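Side-chain contacts in NIF3-related protein (PDB 2GX8), which is of unknown function but binds two zinc ions in a dimetal site shared by the NIF3 family and carries an inserted, probably regulatory, domain: residues 101-106 / 111-116; 286-291 / 351-356. All coordinates share one frame; numbering follows the deposited sequence.

Contact 1: 101-106 / 111-116; sequences KAIHTD and KIIEKC
Residues 101-106 run as an irregular loop alongside the helix they lead into, closing on it from 7.8 Å between the CA atoms of Ile103 and Ile113 to 5.0 Å between those of Thr105 and Lys111. The motif is a loop folded back over the first turns of its own helix, 108-118, in the lobe that holds the sheet with strand 88-91, and it illustrates how such a junction can pair a greasy end with a polar one. At the greasy end, CD1 of Ile103 meets CG2 of Ile113 at 4.1 Å, the two side chains slanting past each other. Ile113 presents that methyl because CG2 lies anti to its backbone N while CG1 stands beside that N. Ile103 of a second subunit packs on both isoleucines, making this apolar patch part of a subunit interface. His104 points away from the helix and gives its NE2 hydrogen bond to Leu55 O of that same subunit.

Further along, Thr105 and Glu114 cross at about a right angle: CB and the methyl CG2 of the threonine, not the hydroxyl, face the carboxylate, CG2 at 3.8 Å from Glu114 OE2. The carbonyl of Thr105 is the polar hub. Lys111 runs extended past it and then bends at its last torsion (chi4 48°), which brings NZ back to the oxygen. A water donates to that same carbonyl and to Glu114 OE1, linking loop and helix a second time. The ammonium NZ of Lys111 reaches Thr105 O at 2.8 Å. It meets that oxygen at a C=O...N angle of 141°, tilted 20° from the carbonyl plane.

Contact 2: 286-291 / 351-356; sequences EHVKQS and NIVDPG
Helix packing against a beta-sheet is the setting here: helix 281-292 lies against the sheet that contains strand 351-354, and Val288 meets the strand and the turn following it. Between 286-291 and 351-356 themselves, three buried residues make the contact, one part of a longer helix-on-sheet interface. Val288 does the touching with one branch. Its CG1 stands anti to the backbone N (chi1 166°) and reaches across to the proline ring, 3.7 Å from Pro355 CB and 4.0 Å from Pro355 CG. The CG1 methyl rests against the CB-CG side of the ring. The same CG1 also meets CG1 of Val353 at 4.1 Å, a methyl-to-methyl approach in which each valine uses the branch anti to its own backbone N. One methyl of the helix thus serves both the strand and the first residue beyond it.

Val333 of the neighbouring parallel strand 331-335 touches both Val288 and Pro355, while Phe284 and Leu281 of the same helix continue the packing onto Val353. Between the two contacting residues of 351-356, Asp354 turns the other way. Its OD1 accepts from Gly356 N at 2.9 Å in an Asx turn, the N-H...O angle a bent 135°, with the donor on the anti side and 22° out of the carboxylate plane. OD2 is held by a salt bridge from Arg298 and a hydrogen bond from Met337 N. The chemistry is therefore divided by face: the side toward the helix is joined by apolar contact without any hydrogen bond, whereas polar bonds fix the aspartate and the turn on the other side.

In the fold
Both contacts belong to the NIF3-family chain but to different lobes, with centres 36 Å apart and nearest atoms about 20 Å apart, and contact 1 closes in sequence before contact 2 opens. The dinuclear zinc site draws on both halves: His92, His93 and Asp131 flank contact 1 in sequence, while His357 and Glu360 come just after contact 2. Segment 351-356 ends immediately before His357, and the Pro355 side chain is about 12 Å from a zinc ion. Contact 1 lies instead at an interface with a second subunit, and a bound buffer molecule, probably from the crystallisation liquor, sits about 6 Å from the His104 side chain.

Contact 1: 101-106 / 111-116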
loop_
_atom_site.group_PDB
_atom_site.type_symbol
_atom_site.label_atom_id
_atom_site.label_comp_id
_atom_site.label_asym_id
_atom_site.label_seq_id
_atom_site.Cartn_x
_atom_site.Cartn_y
_atom_site.Cartn_z
ATOM N N LYS C 101 -2.078 -2.275 -22.712
ATOM C CA LYS C 101 -2.111 -3.685 -22.413
ATOM C C LYS C 101 -2.325 -4.469 -23.700
ATOM O O LYS C 101 -2.142 -5.701 -23.762
ATOM C CB LYS C 101 -3.311 -3.960 -21.540
ATOM C CG LYS C 101 -3.213 -3.469 -20.145
ATOM C CD LYS C 101 -4.360 -4.068 -19.386
ATOM C CE LYS C 101 -4.214 -3.853 -17.909
ATOM N NZ LYS C 101 -5.093 -4.819 -17.197
ATOM N N ALA C 102 -2.761 -3.743 -24.722
ATOM C CA ALA C 102 -3.111 -4.334 -25.997
ATOM C C ALA C 102 -3.261 -3.253 -27.071
ATOM O O ALA C 102 -3.475 -2.081 -26.745
ATOM C CB ALA C 102 -4.434 -5.094 -25.858
ATOM N N ILE C 103 -3.140 -3.646 -28.344
ATOM C CA ILE C 103 -3.461 -2.719 -29.445
ATOM C C ILE C 103 -4.539 -3.335 -30.318
ATOM O O ILE C 103 -4.250 -4.185 -31.170
ATOM C CB ILE C 103 -2.330 -2.390 -30.363
ATOM C CG1 ILE C 103 -1.136 -1.855 -29.573
ATOM C CG2 ILE C 103 -2.851 -1.349 -31.330
ATOM C CD1 ILE C 103 -0.010 -1.348 -30.403
ATOM N N HIS C 104 -5.776 -2.914 -30.090
ATOM C CA HIS C 104 -6.886 -3.440 -30.826
ATOM C C HIS C 104 -7.244 -2.605 -32.018
ATOM O O HIS C 104 -7.866 -1.559 -31.902
ATOM C CB HIS C 104 -8.042 -3.653 -29.906
ATOM C CG HIS C 104 -7.810 -4.772 -28.954
ATOM N ND1 HIS C 104 -8.304 -4.786 -27.670
ATOM C CD2 HIS C 104 -7.101 -5.913 -29.096
ATOM C CE1 HIS C 104 -7.949 -5.912 -27.077
ATOM N NE2 HIS C 104 -7.204 -6.604 -27.915
ATOM N N THR C 105 -6.870 -3.115 -33.184
ATOM C CA THR C 105 -7.060 -2.406 -34.432
ATOM C C THR C 105 -8.512 -2.414 -34.911
ATOM O O THR C 105 -8.873 -1.718 -35.853
ATOM C CB THR C 105 -6.096 -2.938 -35.474
ATOM O OG1 THR C 105 -6.274 -4.354 -35.591
ATOM C CG2 THR C 105 -4.675 -2.671 -35.010
ATOM N N ASP C 106 -9.347 -3.183 -34.223
ATOM C CA ASP C 106 -10.759 -3.238 -34.497
ATOM C C ASP C 106 -11.465 -2.035 -33.843
ATOM O O ASP C 106 -12.619 -1.728 -34.161
ATOM C CB ASP C 106 -11.297 -4.525 -33.890
ATOM C CG ASP C 106 -12.686 -4.863 -34.374
ATOM O OD1 ASP C 106 -13.120 -4.238 -35.368
ATOM O OD2 ASP C 106 -13.346 -5.768 -33.791
ATOM N N LYS C 111 -6.962 2.014 -33.928
ATOM C CA LYS C 111 -6.861 2.471 -35.304
ATOM C C LYS C 111 -6.014 3.743 -35.436
ATOM O O LYS C 111 -5.442 3.999 -36.490
ATOM C CB LYS C 111 -8.255 2.766 -35.864
ATOM C CG LYS C 111 -9.078 1.572 -36.266
ATOM C CD LYS C 111 -10.415 2.057 -36.768
ATOM C CE LYS C 111 -11.118 0.973 -37.538
ATOM N NZ LYS C 111 -11.080 -0.290 -36.790
ATOM N N ILE C 112 -5.948 4.545 -34.384
ATOM C CA ILE C 112 -5.138 5.773 -34.406
ATOM C C ILE C 112 -3.682 5.385 -34.328
ATOM O O ILE C 112 -2.861 5.857 -35.112
ATOM C CB ILE C 112 -5.459 6.720 -33.219
ATOM C CG1 ILE C 112 -6.908 7.205 -33.295
ATOM C CG2 ILE C 112 -4.524 7.939 -33.261
ATOM C CD1 ILE C 112 -7.374 7.967 -32.068
ATOM N N ILE C 113 -3.367 4.507 -33.381
ATOM C CA ILE C 113 -1.996 3.993 -33.210
ATOM C C ILE C 113 -1.545 3.281 -34.493
ATOM O O ILE C 113 -0.413 3.458 -34.960
ATOM C CB ILE C 113 -1.956 3.038 -32.002
ATOM C CG1 ILE C 113 -2.282 3.826 -30.725
ATOM C CG2 ILE C 113 -0.595 2.398 -31.835
ATOM C CD1 ILE C 113 -2.454 2.935 -29.544
ATOM N N GLU C 114 -2.450 2.490 -35.066
ATOM C CA GLU C 114 -2.186 1.752 -36.327
ATOM C C GLU C 114 -1.917 2.712 -37.482
ATOM O O GLU C 114 -0.979 2.520 -38.263
ATOM C CB GLU C 114 -3.391 0.873 -36.666
ATOM C CG GLU C 114 -3.295 0.147 -38.001
ATOM C CD GLU C 114 -4.539 -0.675 -38.327
ATOM O OE1 GLU C 114 -5.650 -0.131 -38.174
ATOM O OE2 GLU C 114 -4.403 -1.850 -38.751
ATOM N N LYS C 115 -2.744 3.743 -37.598
ATOM C CA LYS C 115 -2.572 4.730 -38.652
ATOM C C LYS C 115 -1.214 5.444 -38.507
ATOM O O LYS C 115 -0.518 5.651 -39.508
ATOM C CB LYS C 115 -3.752 5.696 -38.678
ATOM C CG LYS C 115 -3.673 6.764 -39.751
ATOM C CD LYS C 115 -5.041 7.429 -40.037
ATOM C CE LYS C 115 -5.888 6.524 -40.943
ATOM N NZ LYS C 115 -7.237 7.069 -41.242
ATOM N N CYS C 116 -0.826 5.768 -37.270
ATOM C CA CYS C 116 0.484 6.399 -36.977
ATOM C C CYS C 116 1.631 5.476 -37.308
ATOM O O CYS C 116 2.610 5.880 -37.946
ATOM C CB CYS C 116 0.601 6.761 -35.498
ATOM S SG CYS C 116 -0.484 8.046 -34.949
HETATM O O HOH W 1 -8.205 -1.379 -38.793
#

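Contact 2: 286-291 / 351-356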
loop_
_atom_site.group_PDB
_atom_site.type_symbol
_atom_site.label_atom_id
_atom_site.label_comp_id
_atom_site.label_asym_id
_atom_site.label_seq_id
_atom_site.Cartn_x
_atom_site.Cartn_y
_atom_site.Cartn_z
ATOM N N GLU C 286 -19.265 36.409 -20.947
ATOM C CA GLU C 286 -19.377 36.726 -22.381
ATOM C C GLU C 286 -18.002 36.991 -22.950
ATOM O O GLU C 286 -17.658 36.483 -24.021
ATOM C CB GLU C 286 -20.254 37.977 -22.648
ATOM C CG GLU C 286 -21.733 37.722 -22.453
ATOM C CD GLU C 286 -22.211 36.534 -23.290
ATOM O OE1 GLU C 286 -21.993 36.608 -24.527
ATOM O OE2 GLU C 286 -22.783 35.547 -22.719
ATOM N N HIS C 287 -17.230 37.803 -22.226
ATOM C CA HIS C 287 -15.866 38.119 -22.609
ATOM C C HIS C 287 -15.052 36.832 -22.722
ATOM O O HIS C 287 -14.293 36.687 -23.656
ATOM C CB HIS C 287 -15.221 39.063 -21.618
ATOM C CG HIS C 287 -13.810 39.418 -21.966
ATOM N ND1 HIS C 287 -12.725 38.926 -21.272
ATOM C CD2 HIS C 287 -13.305 40.210 -22.945
ATOM C CE1 HIS C 287 -11.612 39.396 -21.807
ATOM N NE2 HIS C 287 -11.934 40.168 -22.831
ATOM N N VAL C 288 -15.212 35.893 -21.800
ATOM C CA VAL C 288 -14.519 34.603 -21.953
ATOM C C VAL C 288 -14.885 33.898 -23.260
ATOM O O VAL C 288 -14.026 33.299 -23.887
ATOM C CB VAL C 288 -14.772 33.685 -20.772
ATOM C CG1 VAL C 288 -14.343 32.228 -21.072
ATOM C CG2 VAL C 288 -14.039 34.236 -19.573
ATOM N N LYS C 289 -16.139 34.021 -23.698
ATOM C CA LYS C 289 -16.603 33.328 -24.918
ATOM C C LYS C 289 -16.025 33.895 -26.193
ATOM O O LYS C 289 -15.591 33.157 -27.065
ATOM C CB LYS C 289 -18.143 33.284 -25.007
ATOM C CG LYS C 289 -18.803 32.592 -23.822
ATOM C CD LYS C 289 -20.182 32.022 -24.113
ATOM C CE LYS C 289 -21.213 33.081 -24.350
ATOM N NZ LYS C 289 -22.502 32.477 -24.789
ATOM N N GLN C 290 -16.028 35.216 -26.291
ATOM C CA GLN C 290 -15.529 35.911 -27.459
ATOM C C GLN C 290 -14.030 35.762 -27.510
ATOM O O GLN C 290 -13.441 35.439 -28.544
ATOM C CB GLN C 290 -15.972 37.395 -27.397
ATOM C CG GLN C 290 -15.338 38.358 -28.405
ATOM C CD GLN C 290 -13.992 38.948 -27.932
ATOM O OE1 GLN C 290 -13.122 39.266 -28.748
ATOM N NE2 GLN C 290 -13.821 39.088 -26.613
ATOM N N SER C 291 -13.448 35.957 -26.339
ATOM C CA SER C 291 -12.031 35.989 -26.086
ATOM C C SER C 291 -11.364 34.638 -26.327
ATOM O O SER C 291 -10.288 34.567 -26.924
ATOM C CB SER C 291 -11.910 36.415 -24.637
ATOM O OG SER C 291 -10.633 36.808 -24.281
ATOM N N ASN C 351 -16.361 32.673 -7.836
ATOM C CA ASN C 351 -17.121 32.522 -9.048
ATOM C C ASN C 351 -16.316 31.684 -10.021
ATOM O O ASN C 351 -15.098 31.585 -9.893
ATOM C CB ASN C 351 -17.402 33.876 -9.644
ATOM C CG ASN C 351 -18.270 34.717 -8.756
ATOM O OD1 ASN C 351 -19.014 34.199 -7.911
ATOM N ND2 ASN C 351 -18.211 36.006 -8.953
ATOM N N ILE C 352 -16.998 31.082 -10.986
ATOM C CA ILE C 352 -16.335 30.226 -11.934
ATOM C C ILE C 352 -16.946 30.397 -13.288
ATOM O O ILE C 352 -18.141 30.579 -13.403
ATOM C CB ILE C 352 -16.494 28.723 -11.547
ATOM C CG1 ILE C 352 -16.165 28.526 -10.060
ATOM C CG2 ILE C 352 -15.695 27.800 -12.485
ATOM C CD1 ILE C 352 -15.217 27.466 -9.797
ATOM N N VAL C 353 -16.105 30.403 -14.310
ATOM C CA VAL C 353 -16.586 30.329 -15.671
ATOM C C VAL C 353 -15.854 29.116 -16.260
ATOM O O VAL C 353 -14.660 29.055 -16.183
ATOM C CB VAL C 353 -16.251 31.546 -16.489
ATOM C CG1 VAL C 353 -16.739 31.316 -17.881
ATOM C CG2 VAL C 353 -16.932 32.847 -15.871
ATOM N N ASP C 354 -16.585 28.176 -16.844
ATOM C CA ASP C 354 -16.025 26.941 -17.408
ATOM C C ASP C 354 -16.293 27.014 -18.894
ATOM O O ASP C 354 -17.380 26.682 -19.353
ATOM C CB ASP C 354 -16.722 25.714 -16.804
ATOM C CG ASP C 354 -16.169 24.389 -17.297
ATOM O OD1 ASP C 354 -15.386 24.354 -18.266
ATOM O OD2 ASP C 354 -16.498 23.336 -16.688
ATOM N N PRO C 355 -15.288 27.427 -19.660
ATOM C CA PRO C 355 -15.459 27.494 -21.095
ATOM C C PRO C 355 -15.120 26.150 -21.739
ATOM O O PRO C 355 -15.219 26.022 -22.946
ATOM C CB PRO C 355 -14.429 28.540 -21.500
ATOM C CG PRO C 355 -13.321 28.420 -20.471
ATOM C CD PRO C 355 -13.925 27.813 -19.234
ATOM N N GLY C 356 -14.734 25.149 -20.944
ATOM C CA GLY C 356 -14.392 23.839 -21.468
ATOM C C GLY C 356 -12.890 23.649 -21.533
ATOM O O GLY C 356 -12.126 24.598 -21.771
#